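Local coordinates for protein aryl esterase (Mycobacterium smegmatis, PDB 2Q0Q) that catalyses the hydrolysis of aryl esters and the transfer of acyl groups to alcohols in water, as an oligomeric hydrolase of the SGNH family, at residues T58-P63 with T93-A98; R102-I107 with T161-R166; V137-L142 with R166-L171; P148-I153 with G193-E198. One frame throughout, in Å; residues are numbered along the deposited sequence.

In the fold
Contact 1 closes first along the chain: it joins the loop after strand 46-52 to the loop after strand 86-90, and it is complete before the other three open. Contacts 2, 3 and 4 then cross one another, their segments alternating along the chain. Contact 2 brings the start of helix 104-119 to that of helix 164-175, and contact 3 sets the same helix 164-175 against the end of strand 133-138. Contact 4 ties helix 148-153 to the loop before helix 198-215. Arg102 bridges contacts 1 and 2 through its salt bridge to Asp95. Contacts 2 and 3 share Arg166 and have centres about 7 Å apart, whereas contacts 1 and 4 both reach the same sulfate.

Contact 1 of 4, residues T58-P63 with T93-A98; sequences TNIDDP and TNDTKA. With SO4 (sulfate ion), chain U.
In the loops that frame the sulfate-occupied site of this SGNH hydrolase, Thr58 is held by Asp95 through a two-pronged set of hydrogen bonds. The backbone N of Thr58 donates to Asp95 OD1 over 3.0 Å, using the syn lone pair of that oxygen, with an N-H...O angle of 157°. Thr58 OG1 donates to Asp95 OD2 over 2.6 Å, on the syn side and slightly out of the carboxylate plane. With chi1 at 56°, OG1 sits between the backbone N and the carbonyl carbon, which turns hydroxyl and N-H to the same carboxylate. Ile60 CG2 lies 4.0 Å from Asp95 OD2, a loose van der Waals contact beside the carboxylate. Farther along, a water bridges Asp62 OD2 and Lys97 NZ, which stand 4.6 Å apart.

Next to Asp95, Asn94 ND2 donates to sulfate O2 over 2.9 Å, and Lys97 NZ reaches sulfate O3 on an extended chain. Ser11 OG and Ala55 N also bind the ion, consistent with a site where an oxyanion would settle, Asn94 fitting the asparagine of the SGNH signature. Arg102 forms a salt bridge with Asp95 OD2; with the two Thr58 donors it should favour the ionised carboxylate and fix its rotation.

Contact 2 of 4, residues R102-I107 with T161-R166; sequences RTPLDI and TTELAR
The ring of Pro104 overlaps the aliphatic base of Glu163: the two side chains lie alongside each other and point the same way, with Pro104 CG 3.7 Å from Glu163 CB. Only this near part of Glu163 packs on the proline. Its chain bends at chi2 (-54°) and carries the carboxylate off to Arg166, whose NE and NH2 both donate to the single oxygen OE2, each over 3.3 Å. That side-on grip keeps OE2 in the guanidinium plane, while NE meets it nearly along the C-O axis.

Deeper in, Leu164 CD2 comes to 3.9 Å from Ile107 CG2, and the two side chains cross at about a right angle. Ile107 CG2 is anti to the backbone N, the orientation that presents this methyl to the leucine. The joint is therefore apolar on its buried side, with the Glu163-Arg166 pair nearer the surface. Arg166 also packs on Leu152 of a neighbouring subunit, and Asp106 forms a salt bridge with Arg101 of that same neighbouring subunit.

At the start of helix 104-119, Thr103 OG1 accepts from Asp106 N (3.1 Å), and Thr103 N in turn donates to Asp106 OD2 (3.0 Å, 172°), which it meets from above the carboxylate plane. This is a capping box, and it opens one of two neighbouring helices, 104-119 and 164-175, packed together in the alpha/beta fold of an SGNH hydrolase.

Contact 3 of 4, residues V137-L142 with R166-L171; sequences VSPPPL and RVYSAL
The Tyr168 ring turns one edge to the end of strand 133-138: Val137 O lies at that edge, near the ring plane, 3.8 Å from CE2, while Ser138 CA and Pro139 CD approach obliquely. The strand and helix belong to a beta-alpha-beta crossover, in which helix 164-175 lies on the path from strand 133-138 to its parallel neighbour 179-181.

Ser138 makes the closest approach, its CA lying 3.6 Å from Tyr168 CD2 and its CB 3.8 Å from the same carbon. The low chi2 of Tyr168, 11°, brings the ring nearly into the plane of its own CA, CB and CG and pushes the CD2/CE2 edge out, away from the helix backbone and onto the strand.

Both polar ends are satisfied by groups beyond the two segments. Tyr168 OH is hydrogen-bonded to Leu91 O, just past strand 86-90, which lets one ring span from the helix across to the central part of the sheet. Ser138 OG is bonded to Asp181 OD1 on strand 179-181. Ile107 and Met111 of helix 104-119 and Phe179 also pack on the tyrosine, so the ring, coming from helix 164-175, is packed between helix 104-119 and the sheet. Leu152 of a neighbouring subunit lies against Val167 and Ala170. Just past the strand, Pro139 CD makes a looser apolar contact with Tyr168 CE2, at 4.3 Å.

Contact 4 of 4, residues P148-I153 with G193-E198; sequences PWFQLI and GIHFTE. With SO4 (sulfate ion), chain U.
Beside the probable active site, Phe150 of the short helix 148-153 packs against Ile194 and reaches His195, the residue that has charge-relay geometry with Ser11 and Asp192. Ile194 CD1 sits over one face of the phenyl ring, near its centre, in a CH-pi arrangement; it is modelled too close for its exact distance to be trusted. The far end of the same ring, Phe150 CZ, comes to 4.4 Å from His195 CE1, at the edge of the imidazole.

Ile194 uses its two branches differently. With CG1 beside the backbone N (chi1 -56°), CD1 runs to the phenylalanine, whereas CG2 lies 3.5 Å above the plane of the His195 ring, over its centre, and 3.9 Å from sulfate O1. Ile194 thus touches both the Phe150 ring and the His195 ring.

Asp192 and His195 fit the DxxH block of the SGNH fold, set in the loop before helix 198-215, and Thr197 takes the N-cap of that helix. His195 ND1 is hydrogen-bonded to Asp192, and Trp16 stacks with the imidazole. On the other nitrogen, NE2 donates to sulfate O4 over 2.8 Å at 147°, the oxygen lying at the ring edge. Phe174 of a neighbouring subunit meets Phe150 edge-to-face.

Contact 1 of 4, residues T58-P63 with T93-A98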
# COMPACT_ATOMS: atom_id res chain seq x y z
N THR G 58 2.70 -10.64 -19.60
CA THR G 58 4.13 -10.37 -19.42
C THR G 58 4.39 -9.94 -17.98
O THR G 58 5.12 -10.62 -17.25
CB THR G 58 4.67 -9.28 -20.39
OG1 THR G 58 3.90 -8.07 -20.25
CG2 THR G 58 4.66 -9.79 -21.83
N ASN G 59 3.76 -8.84 -17.57
CA ASN G 59 4.01 -8.24 -16.26
C ASN G 59 2.87 -7.38 -15.73
O ASN G 59 3.10 -6.40 -14.99
CB ASN G 59 5.30 -7.41 -16.31
CG ASN G 59 5.10 -6.04 -16.94
OD1 ASN G 59 4.28 -5.86 -17.84
ND2 ASN G 59 5.89 -5.05 -16.47
N ILE G 60 1.64 -7.74 -16.08
CA ILE G 60 0.51 -6.96 -15.62
C ILE G 60 -0.47 -7.87 -14.89
O ILE G 60 -0.83 -8.94 -15.37
CB ILE G 60 -0.14 -6.13 -16.79
CG1 ILE G 60 -1.36 -5.35 -16.29
CG2 ILE G 60 -0.52 -7.01 -17.96
CD1 ILE G 60 -1.71 -4.18 -17.16
N ASP G 61 -0.88 -7.43 -13.70
CA ASP G 61 -1.89 -8.13 -12.92
C ASP G 61 -3.21 -8.21 -13.67
O ASP G 61 -3.72 -7.19 -14.17
CB ASP G 61 -2.12 -7.41 -11.59
CG ASP G 61 -0.90 -7.49 -10.66
OD1 ASP G 61 -0.04 -8.38 -10.84
OD2 ASP G 61 -0.81 -6.66 -9.74
N ASP G 62 -3.78 -9.40 -13.75
CA ASP G 62 -5.12 -9.56 -14.32
C ASP G 62 -6.12 -9.36 -13.19
O ASP G 62 -6.00 -10.01 -12.12
CB ASP G 62 -5.27 -10.93 -14.99
CG ASP G 62 -6.58 -11.07 -15.77
OD1 ASP G 62 -7.64 -10.85 -15.16
OD2 ASP G 62 -6.57 -11.41 -16.99
N PRO G 63 -7.09 -8.43 -13.36
CA PRO G 63 -7.99 -8.10 -12.25
C PRO G 63 -8.95 -9.23 -11.86
O PRO G 63 -9.55 -9.19 -10.79
CB PRO G 63 -8.80 -6.90 -12.77
CG PRO G 63 -8.71 -6.97 -14.23
CD PRO G 63 -7.39 -7.63 -14.56
N THR G 93 0.37 -12.28 -25.97
CA THR G 93 -1.01 -12.42 -26.46
C THR G 93 -2.03 -11.88 -25.45
O THR G 93 -2.92 -11.10 -25.78
CB THR G 93 -1.34 -13.89 -26.76
OG1 THR G 93 -0.41 -14.40 -27.72
CG2 THR G 93 -2.75 -14.03 -27.29
N ASN G 94 -1.88 -12.27 -24.19
CA ASN G 94 -2.87 -11.89 -23.19
C ASN G 94 -2.85 -10.42 -22.84
O ASN G 94 -3.89 -9.83 -22.53
CB ASN G 94 -2.80 -12.83 -21.99
CG ASN G 94 -3.20 -14.25 -22.37
OD1 ASN G 94 -4.10 -14.44 -23.20
ND2 ASN G 94 -2.48 -15.24 -21.87
N ASP G 95 -1.69 -9.80 -22.93
CA ASP G 95 -1.57 -8.36 -22.77
C ASP G 95 -2.43 -7.57 -23.76
O ASP G 95 -2.74 -6.41 -23.50
CB ASP G 95 -0.13 -7.91 -22.98
CG ASP G 95 0.85 -8.49 -21.97
OD1 ASP G 95 0.94 -9.74 -21.84
OD2 ASP G 95 1.56 -7.70 -21.35
N THR G 96 -2.79 -8.19 -24.90
CA THR G 96 -3.61 -7.51 -25.91
C THR G 96 -5.10 -7.60 -25.63
O THR G 96 -5.88 -7.09 -26.43
CB THR G 96 -3.39 -8.03 -27.36
OG1 THR G 96 -4.03 -9.31 -27.52
CG2 THR G 96 -1.89 -8.09 -27.72
N LYS G 97 -5.51 -8.23 -24.52
CA LYS G 97 -6.90 -8.18 -24.13
C LYS G 97 -7.32 -6.73 -23.89
O LYS G 97 -6.54 -5.93 -23.38
CB LYS G 97 -7.17 -9.04 -22.90
CG LYS G 97 -7.03 -10.55 -23.18
CD LYS G 97 -7.09 -11.34 -21.89
CE LYS G 97 -7.03 -12.80 -22.19
NZ LYS G 97 -6.95 -13.66 -20.97
N ALA G 98 -8.56 -6.42 -24.27
CA ALA G 98 -9.05 -5.02 -24.31
C ALA G 98 -8.96 -4.32 -22.97
O ALA G 98 -8.66 -3.12 -22.91
CB ALA G 98 -10.50 -4.96 -24.83
S SO4 U . -5.47 -17.33 -22.70
O1 SO4 U . -5.60 -16.49 -23.94
O2 SO4 U . -4.03 -17.58 -22.44
O3 SO4 U . -6.26 -16.65 -21.65
O4 SO4 U . -6.07 -18.64 -22.97
O HOH W 1 -5.18 -12.58 -19.04

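Contact 2 of 4, residues R102-I107 with T161-R166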
# COMPACT_ATOMS: atom_id res chain seq x y z
N ARG G 102 -3.42 -1.89 -23.26
CA ARG G 102 -2.00 -1.83 -23.60
C ARG G 102 -1.73 -1.68 -25.09
O ARG G 102 -2.43 -2.23 -25.93
CB ARG G 102 -1.25 -3.07 -23.10
CG ARG G 102 -0.88 -2.99 -21.63
CD ARG G 102 0.10 -4.09 -21.23
NE ARG G 102 0.77 -3.71 -19.98
CZ ARG G 102 1.82 -4.32 -19.44
NH1 ARG G 102 2.35 -5.41 -19.98
NH2 ARG G 102 2.34 -3.83 -18.31
N THR G 103 -0.69 -0.90 -25.40
CA THR G 103 -0.15 -0.77 -26.75
C THR G 103 0.93 -1.84 -26.94
O THR G 103 1.39 -2.43 -25.97
CB THR G 103 0.51 0.61 -26.93
OG1 THR G 103 1.66 0.71 -26.08
CG2 THR G 103 -0.49 1.74 -26.59
N PRO G 104 1.32 -2.11 -28.20
CA PRO G 104 2.45 -3.03 -28.43
C PRO G 104 3.73 -2.61 -27.69
O PRO G 104 4.46 -3.47 -27.22
CB PRO G 104 2.66 -2.97 -29.95
CG PRO G 104 1.31 -2.62 -30.47
CD PRO G 104 0.71 -1.68 -29.47
N LEU G 105 3.96 -1.30 -27.58
CA LEU G 105 5.10 -0.80 -26.81
C LEU G 105 5.00 -1.20 -25.33
O LEU G 105 5.99 -1.66 -24.73
CB LEU G 105 5.20 0.72 -26.87
CG LEU G 105 6.21 1.31 -25.87
CD1 LEU G 105 7.62 0.78 -26.14
CD2 LEU G 105 6.17 2.83 -25.92
N ASP G 106 3.82 -1.04 -24.74
CA ASP G 106 3.62 -1.44 -23.32
C ASP G 106 3.95 -2.92 -23.13
O ASP G 106 4.58 -3.32 -22.14
CB ASP G 106 2.19 -1.24 -22.85
CG ASP G 106 1.76 0.20 -22.82
OD1 ASP G 106 2.61 1.09 -22.58
OD2 ASP G 106 0.54 0.43 -23.02
N ILE G 107 3.53 -3.73 -24.10
CA ILE G 107 3.76 -5.17 -24.04
C ILE G 107 5.24 -5.47 -24.21
O ILE G 107 5.79 -6.30 -23.53
CB ILE G 107 2.90 -5.89 -25.13
CG1 ILE G 107 1.43 -5.55 -24.91
CG2 ILE G 107 3.14 -7.39 -25.12
CD1 ILE G 107 0.51 -6.14 -25.90
N THR G 161 -1.44 -7.84 -31.83
CA THR G 161 -0.56 -9.01 -31.99
C THR G 161 0.19 -8.99 -33.31
O THR G 161 1.29 -9.54 -33.39
CB THR G 161 -1.30 -10.35 -31.86
OG1 THR G 161 -2.38 -10.43 -32.79
CG2 THR G 161 -1.84 -10.52 -30.44
N THR G 162 -0.38 -8.35 -34.32
CA THR G 162 0.34 -8.22 -35.62
C THR G 162 1.60 -7.35 -35.49
O THR G 162 2.47 -7.39 -36.35
CB THR G 162 -0.54 -7.60 -36.72
OG1 THR G 162 -0.75 -6.20 -36.46
CG2 THR G 162 -1.88 -8.33 -36.87
N GLU G 163 1.69 -6.54 -34.43
CA GLU G 163 2.83 -5.64 -34.18
C GLU G 163 3.92 -6.22 -33.27
O GLU G 163 4.98 -5.60 -33.13
CB GLU G 163 2.35 -4.32 -33.59
CG GLU G 163 1.32 -3.60 -34.46
CD GLU G 163 1.81 -3.39 -35.87
OE1 GLU G 163 1.08 -3.76 -36.83
OE2 GLU G 163 2.93 -2.85 -36.03
N LEU G 164 3.67 -7.37 -32.67
CA LEU G 164 4.59 -7.88 -31.64
C LEU G 164 5.90 -8.37 -32.22
O LEU G 164 6.96 -8.21 -31.63
CB LEU G 164 3.93 -8.96 -30.80
CG LEU G 164 2.77 -8.45 -29.95
CD1 LEU G 164 2.08 -9.58 -29.23
CD2 LEU G 164 3.25 -7.41 -28.97
N ALA G 165 5.87 -8.97 -33.42
CA ALA G 165 7.12 -9.37 -34.03
C ALA G 165 8.01 -8.14 -34.24
O ALA G 165 9.22 -8.18 -33.98
CB ALA G 165 6.89 -10.08 -35.35
N ARG G 166 7.41 -7.03 -34.68
CA ARG G 166 8.18 -5.81 -34.91
C ARG G 166 8.79 -5.25 -33.62
O ARG G 166 9.99 -4.97 -33.57
CB ARG G 166 7.31 -4.74 -35.57
CG ARG G 166 8.08 -3.48 -35.90
CD ARG G 166 7.29 -2.52 -36.75
NE ARG G 166 6.09 -2.04 -36.05
CZ ARG G 166 6.08 -1.04 -35.17
NH1 ARG G 166 7.20 -0.39 -34.85
NH2 ARG G 166 4.93 -0.68 -34.60

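Contact 3 of 4, residues V137-L142 with R166-L171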
# COMPACT_ATOMS: atom_id res chain seq x y z
N VAL G 137 10.36 -14.69 -28.00
CA VAL G 137 9.49 -15.20 -29.07
C VAL G 137 8.21 -14.40 -29.13
O VAL G 137 7.48 -14.31 -28.15
CB VAL G 137 9.13 -16.67 -28.87
CG1 VAL G 137 8.22 -17.16 -29.95
CG2 VAL G 137 10.39 -17.56 -28.76
N SER G 138 7.92 -13.82 -30.31
CA SER G 138 6.63 -13.18 -30.52
C SER G 138 5.63 -14.28 -30.87
O SER G 138 5.96 -15.16 -31.71
CB SER G 138 6.69 -12.11 -31.63
OG SER G 138 7.38 -12.59 -32.75
N PRO G 139 4.43 -14.26 -30.25
CA PRO G 139 3.42 -15.25 -30.63
C PRO G 139 2.88 -14.88 -32.02
O PRO G 139 3.07 -13.77 -32.49
CB PRO G 139 2.33 -15.06 -29.58
CG PRO G 139 2.41 -13.59 -29.26
CD PRO G 139 3.91 -13.33 -29.22
N PRO G 140 2.17 -15.82 -32.67
CA PRO G 140 1.53 -15.48 -33.93
C PRO G 140 0.33 -14.56 -33.73
O PRO G 140 -0.31 -14.59 -32.66
CB PRO G 140 1.10 -16.84 -34.48
CG PRO G 140 1.00 -17.70 -33.36
CD PRO G 140 1.90 -17.21 -32.28
N PRO G 141 -0.02 -13.77 -34.76
CA PRO G 141 -1.17 -12.89 -34.63
C PRO G 141 -2.44 -13.71 -34.33
O PRO G 141 -2.59 -14.84 -34.82
CB PRO G 141 -1.23 -12.20 -35.99
CG PRO G 141 0.18 -12.27 -36.52
CD PRO G 141 0.63 -13.62 -36.07
N LEU G 142 -3.33 -13.14 -33.52
CA LEU G 142 -4.64 -13.70 -33.31
C LEU G 142 -5.44 -13.70 -34.63
O LEU G 142 -5.08 -13.04 -35.61
CB LEU G 142 -5.41 -12.91 -32.25
CG LEU G 142 -4.86 -12.96 -30.82
CD1 LEU G 142 -5.41 -11.85 -29.95
CD2 LEU G 142 -5.11 -14.33 -30.18
N ARG G 166 7.41 -7.03 -34.68
CA ARG G 166 8.18 -5.81 -34.91
C ARG G 166 8.79 -5.25 -33.62
O ARG G 166 9.99 -4.97 -33.57
CB ARG G 166 7.31 -4.74 -35.57
CG ARG G 166 8.08 -3.48 -35.90
CD ARG G 166 7.29 -2.52 -36.75
NE ARG G 166 6.09 -2.04 -36.05
CZ ARG G 166 6.08 -1.04 -35.17
NH1 ARG G 166 7.20 -0.39 -34.85
NH2 ARG G 166 4.93 -0.68 -34.60
N VAL G 167 7.95 -5.05 -32.62
CA VAL G 167 8.40 -4.42 -31.39
C VAL G 167 9.33 -5.36 -30.60
O VAL G 167 10.28 -4.88 -30.00
CB VAL G 167 7.23 -3.86 -30.48
CG1 VAL G 167 6.41 -2.82 -31.25
CG2 VAL G 167 6.34 -4.95 -29.93
N TYR G 168 9.07 -6.67 -30.60
CA TYR G 168 9.94 -7.62 -29.90
C TYR G 168 11.28 -7.76 -30.63
O TYR G 168 12.33 -7.93 -29.98
CB TYR G 168 9.33 -9.02 -29.74
CG TYR G 168 8.25 -9.21 -28.67
CD1 TYR G 168 7.66 -8.13 -28.01
CD2 TYR G 168 7.78 -10.48 -28.38
CE1 TYR G 168 6.66 -8.33 -27.06
CE2 TYR G 168 6.79 -10.69 -27.43
CZ TYR G 168 6.23 -9.61 -26.78
OH TYR G 168 5.25 -9.83 -25.84
N SER G 169 11.26 -7.72 -31.97
CA SER G 169 12.52 -7.73 -32.72
C SER G 169 13.39 -6.51 -32.40
O SER G 169 14.62 -6.63 -32.22
CB SER G 169 12.27 -7.79 -34.21
OG SER G 169 13.50 -7.93 -34.91
N ALA G 170 12.75 -5.35 -32.34
CA ALA G 170 13.40 -4.09 -31.95
C ALA G 170 13.99 -4.20 -30.56
O ALA G 170 15.16 -3.86 -30.36
CB ALA G 170 12.41 -2.94 -31.97
N LEU G 171 13.17 -4.66 -29.63
CA LEU G 171 13.59 -4.82 -28.23
C LEU G 171 14.81 -5.72 -28.16
O LEU G 171 15.85 -5.37 -27.55
CB LEU G 171 12.45 -5.43 -27.43
CG LEU G 171 12.85 -5.83 -26.01
CD1 LEU G 171 13.27 -4.60 -25.19
CD2 LEU G 171 11.72 -6.58 -25.33

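Contact 4 of 4, residues P148-I153 with G193-E198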
# COMPACT_ATOMS: atom_id res chain seq x y z
N PRO G 148 -18.57 -15.11 -28.64
CA PRO G 148 -18.75 -13.68 -28.30
C PRO G 148 -17.95 -13.19 -27.10
O PRO G 148 -17.60 -12.01 -27.07
CB PRO G 148 -20.26 -13.56 -28.04
CG PRO G 148 -20.70 -14.98 -27.70
CD PRO G 148 -19.85 -15.84 -28.60
N TRP G 149 -17.72 -14.06 -26.11
CA TRP G 149 -16.94 -13.66 -24.93
C TRP G 149 -15.49 -13.46 -25.32
O TRP G 149 -14.89 -12.46 -24.94
CB TRP G 149 -17.03 -14.66 -23.76
CG TRP G 149 -16.23 -14.16 -22.59
CD1 TRP G 149 -15.09 -14.71 -22.07
CD2 TRP G 149 -16.48 -12.98 -21.83
NE1 TRP G 149 -14.61 -13.95 -21.04
CE2 TRP G 149 -15.45 -12.87 -20.86
CE3 TRP G 149 -17.46 -11.97 -21.88
CZ2 TRP G 149 -15.39 -11.83 -19.94
CZ3 TRP G 149 -17.40 -10.93 -20.95
CH2 TRP G 149 -16.36 -10.86 -20.03
N PHE G 150 -14.90 -14.39 -26.06
CA PHE G 150 -13.56 -14.16 -26.60
C PHE G 150 -13.50 -12.92 -27.50
O PHE G 150 -12.59 -12.12 -27.38
CB PHE G 150 -13.02 -15.35 -27.38
CG PHE G 150 -12.41 -16.45 -26.54
CD1 PHE G 150 -12.59 -17.78 -26.94
CD2 PHE G 150 -11.61 -16.19 -25.39
CE1 PHE G 150 -12.02 -18.82 -26.24
CE2 PHE G 150 -11.04 -17.24 -24.70
CZ PHE G 150 -11.25 -18.56 -25.12
N GLN G 151 -14.47 -12.75 -28.39
CA GLN G 151 -14.50 -11.53 -29.20
C GLN G 151 -14.44 -10.27 -28.33
O GLN G 151 -13.77 -9.32 -28.68
CB GLN G 151 -15.77 -11.49 -30.06
CG GLN G 151 -15.84 -12.52 -31.14
CD GLN G 151 -17.05 -12.30 -32.07
OE1 GLN G 151 -17.18 -11.24 -32.70
NE2 GLN G 151 -17.92 -13.30 -32.18
N LEU G 152 -15.14 -10.28 -27.19
CA LEU G 152 -15.22 -9.11 -26.31
C LEU G 152 -13.90 -8.85 -25.63
O LEU G 152 -13.38 -7.72 -25.69
CB LEU G 152 -16.31 -9.28 -25.23
CG LEU G 152 -17.72 -8.91 -25.71
CD1 LEU G 152 -18.81 -9.62 -24.92
CD2 LEU G 152 -17.91 -7.38 -25.68
N ILE G 153 -13.35 -9.86 -24.95
CA ILE G 153 -12.13 -9.62 -24.15
C ILE G 153 -10.91 -9.31 -25.03
O ILE G 153 -9.97 -8.63 -24.59
CB ILE G 153 -11.79 -10.78 -23.16
CG1 ILE G 153 -11.40 -12.06 -23.88
CG2 ILE G 153 -12.96 -11.04 -22.21
CD1 ILE G 153 -10.88 -13.15 -22.98
N GLY G 193 -9.76 -18.99 -32.60
CA GLY G 193 -9.06 -17.79 -33.12
C GLY G 193 -7.91 -17.34 -32.23
O GLY G 193 -7.28 -16.30 -32.49
N ILE G 194 -7.65 -18.12 -31.18
CA ILE G 194 -6.66 -17.78 -30.18
C ILE G 194 -5.58 -18.86 -30.04
O ILE G 194 -4.38 -18.55 -30.02
CB ILE G 194 -7.31 -17.57 -28.78
CG1 ILE G 194 -8.42 -16.50 -28.84
CG2 ILE G 194 -6.23 -17.24 -27.72
CD1 ILE G 194 -9.35 -16.51 -27.63
N HIS G 195 -6.00 -20.11 -29.92
CA HIS G 195 -5.09 -21.19 -29.58
C HIS G 195 -4.69 -22.00 -30.80
O HIS G 195 -5.11 -21.69 -31.93
CB HIS G 195 -5.70 -22.03 -28.44
CG HIS G 195 -5.99 -21.23 -27.21
ND1 HIS G 195 -7.24 -20.72 -26.93
CD2 HIS G 195 -5.17 -20.79 -26.21
CE1 HIS G 195 -7.19 -20.03 -25.81
NE2 HIS G 195 -5.95 -20.04 -25.35
N PHE G 196 -3.82 -22.98 -30.57
CA PHE G 196 -3.13 -23.70 -31.65
C PHE G 196 -3.80 -25.00 -31.99
O PHE G 196 -4.29 -25.70 -31.13
CB PHE G 196 -1.68 -24.06 -31.32
CG PHE G 196 -0.73 -22.89 -31.18
CD1 PHE G 196 0.52 -23.09 -30.59
CD2 PHE G 196 -1.05 -21.61 -31.65
CE1 PHE G 196 1.45 -22.04 -30.47
CE2 PHE G 196 -0.14 -20.56 -31.51
CZ PHE G 196 1.11 -20.77 -30.91
N THR G 197 -3.76 -25.32 -33.28
CA THR G 197 -4.08 -26.67 -33.74
C THR G 197 -2.93 -27.61 -33.43
O THR G 197 -1.85 -27.17 -32.98
CB THR G 197 -4.30 -26.71 -35.25
OG1 THR G 197 -3.14 -26.18 -35.90
CG2 THR G 197 -5.54 -25.91 -35.62
N GLU G 198 -3.15 -28.90 -33.64
CA GLU G 198 -2.07 -29.88 -33.50
C GLU G 198 -0.91 -29.59 -34.46
O GLU G 198 0.26 -29.73 -34.06
CB GLU G 198 -2.59 -31.28 -33.78
CG GLU G 198 -3.57 -31.79 -32.74
CD GLU G 198 -4.11 -33.17 -33.09
OE1 GLU G 198 -4.64 -33.36 -34.23
OE2 GLU G 198 -4.00 -34.04 -32.19
S SO4 U . -5.47 -17.33 -22.70
O1 SO4 U . -5.60 -16.49 -23.94
O2 SO4 U . -4.03 -17.58 -22.44
O3 SO4 U . -6.26 -16.65 -21.65
O4 SO4 U . -6.07 -18.64 -22.97